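Local coordinates for putative polyphosphate kinase 2 (Pseudomonas aeruginosa PAO1, PDB 3CZP), which transfers phosphate from inorganic polyphosphate to AMP, yielding ADP, and acts on GMP with lower efficiency, at residues A[32-35]-A[36-40]. Numbering follows the deposited sequence.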
loop_
_atom_site.group_PDB
_atom_site.type_symbol
_atom_site.label_atom_id
_atom_site.label_comp_id
_atom_site.label_asym_id
_atom_site.label_seq_id
_atom_site.Cartn_x
_atom_site.Cartn_y
_atom_site.Cartn_z
ATOM N N ALA A 32 -18.004 -22.372 -2.241
ATOM C CA ALA A 32 -17.022 -22.119 -3.268
ATOM C C ALA A 32 -16.135 -20.966 -2.781
ATOM O O ALA A 32 -14.951 -21.012 -2.896
ATOM C CB ALA A 32 -17.712 -21.748 -4.620
ATOM N N GLN A 33 -16.741 -19.930 -2.228
ATOM C CA GLN A 33 -15.978 -18.795 -1.707
ATOM C C GLN A 33 -15.009 -19.207 -0.585
ATOM O O GLN A 33 -13.895 -18.729 -0.518
ATOM C CB GLN A 33 -16.981 -17.726 -1.278
ATOM C CG GLN A 33 -16.359 -16.394 -0.917
ATOM C CD GLN A 33 -17.359 -15.448 -0.490
ATOM O OE1 GLN A 33 -18.367 -15.869 0.094
ATOM N NE2 GLN A 33 -17.114 -14.137 -0.713
ATOM N N PHE A 34 -15.431 -20.113 0.283
ATOM C CA PHE A 34 -14.614 -20.613 1.372
ATOM C C PHE A 34 -13.426 -21.439 0.858
ATOM O O PHE A 34 -12.284 -21.268 1.300
ATOM C CB PHE A 34 -15.459 -21.444 2.367
ATOM C CG PHE A 34 -14.664 -21.996 3.514
ATOM C CD1 PHE A 34 -14.319 -21.175 4.602
ATOM C CD2 PHE A 34 -14.228 -23.330 3.511
ATOM C CE1 PHE A 34 -13.567 -21.672 5.648
ATOM C CE2 PHE A 34 -13.463 -23.832 4.562
ATOM C CZ PHE A 34 -13.129 -23.016 5.618
ATOM N N GLU A 35 -13.686 -22.287 -0.116
ATOM C CA GLU A 35 -12.627 -23.132 -0.727
ATOM C C GLU A 35 -11.549 -22.273 -1.468
ATOM O O GLU A 35 -10.335 -22.570 -1.497
ATOM C CB GLU A 35 -13.300 -24.099 -1.683
ATOM C CG GLU A 35 -12.361 -25.023 -2.495
ATOM C CD GLU A 35 -11.560 -25.963 -1.615
ATOM O OE1 GLU A 35 -11.999 -26.222 -0.476
ATOM O OE2 GLU A 35 -10.497 -26.465 -2.053
ATOM N N LEU A 36 -12.026 -21.213 -2.084
ATOM C CA LEU A 36 -11.187 -20.224 -2.695
ATOM C C LEU A 36 -10.219 -19.594 -1.689
ATOM O O LEU A 36 -9.049 -19.378 -2.006
ATOM C CB LEU A 36 -12.067 -19.125 -3.353
ATOM C CG LEU A 36 -11.306 -17.934 -4.015
ATOM C CD1 LEU A 36 -10.601 -18.281 -5.387
ATOM C CD2 LEU A 36 -12.233 -16.766 -4.225
ATOM N N LYS A 37 -10.736 -19.212 -0.529
ATOM C CA LYS A 37 -9.943 -18.636 0.531
ATOM C C LYS A 37 -8.958 -19.673 1.000
ATOM O O LYS A 37 -7.745 -19.414 1.111
ATOM C CB LYS A 37 -10.861 -18.152 1.664
ATOM C CG LYS A 37 -10.172 -17.566 2.929
ATOM C CD LYS A 37 -11.134 -17.589 4.121
ATOM C CE LYS A 37 -10.498 -17.051 5.414
ATOM N NZ LYS A 37 -11.593 -16.698 6.360
ATOM N N GLN A 38 -9.475 -20.867 1.288
ATOM C CA GLN A 38 -8.616 -21.990 1.701
ATOM C C GLN A 38 -7.468 -22.285 0.728
ATOM O O GLN A 38 -6.316 -22.399 1.123
ATOM C CB GLN A 38 -9.456 -23.246 1.923
ATOM C CG GLN A 38 -10.473 -23.107 3.039
ATOM C CD GLN A 38 -9.874 -22.708 4.404
ATOM O OE1 GLN A 38 -9.949 -21.533 4.826
ATOM N NE2 GLN A 38 -9.309 -23.690 5.111
ATOM N N GLN A 39 -7.769 -22.415 -0.547
ATOM C CA GLN A 39 -6.710 -22.687 -1.535
ATOM C C GLN A 39 -5.672 -21.531 -1.679
ATOM O O GLN A 39 -4.488 -21.771 -1.860
ATOM C CB GLN A 39 -7.330 -22.982 -2.893
ATOM C CG GLN A 39 -8.011 -24.279 -2.969
ATOM C CD GLN A 39 -8.435 -24.659 -4.359
ATOM O OE1 GLN A 39 -8.000 -24.040 -5.339
ATOM N NE2 GLN A 39 -9.294 -25.703 -4.463
ATOM N N ALA A 40 -6.143 -20.292 -1.580
ATOM C CA ALA A 40 -5.268 -19.118 -1.680
ATOM C C ALA A 40 -4.368 -19.171 -2.915
ATOM O O ALA A 40 -3.183 -18.834 -2.847
ATOM C CB ALA A 40 -4.418 -18.954 -0.409
#
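The last two turns of helix 15-39, which leads through a short connection into the first strand (44-50) of the N-terminal PPK2 domain, carry two side-chain pairs spaced four residues apart: Phe34 with Gln38, and Glu35 with Gln39. In the first, the amide of Gln38 is stacked parallel to the phenyl ring but displaced past its CZ rim, the two planes only 5° apart, with CG the atom over the face. That CG makes a CH-pi contact 3.8 Å from the ring centroid, offset toward the rim at CE2, while Gln38 CD sits 3.5 Å from Phe34 CZ. Gln38 CG stands beside its own backbone N (chi1 -63°), and a bend at chi2 then lays the amide along the ring. Lys431 of the second subunit also packs on Phe34, so this surface of the helix faces the dimer partner.

The backbone carries the i to i+4 bonds of the helix, from Leu36 N to Ala32 O (3.0 Å) through Gln39 N to Glu35 O (2.7 Å). Ala40 N still reaches Leu36 O at 3.1 Å, but Ala40 itself takes positive phi and ends the helix ahead of the strand of the P-loop-type fold.

The second pair is polar. Gln39 NE2 donates to Glu35 OE2 at 2.8 Å, meeting the anti lone pair of that oxygen; OE2 lies close to the plane of the Gln39 amide, while the carboxylate as a whole is turned 83° against that plane. The same NE2 also binds the carbonyl of Leu237, and Gln39 OE1 accepts from Arg41 NH2, so both ends of the Gln39 amide have partners, consistent with the modelled placement of its O and N. Leu36, on the buried side, packs against Leu233 and Leu237 of helix 218-238, while Gln33 OE1 accepts from the backbone N of Asp68.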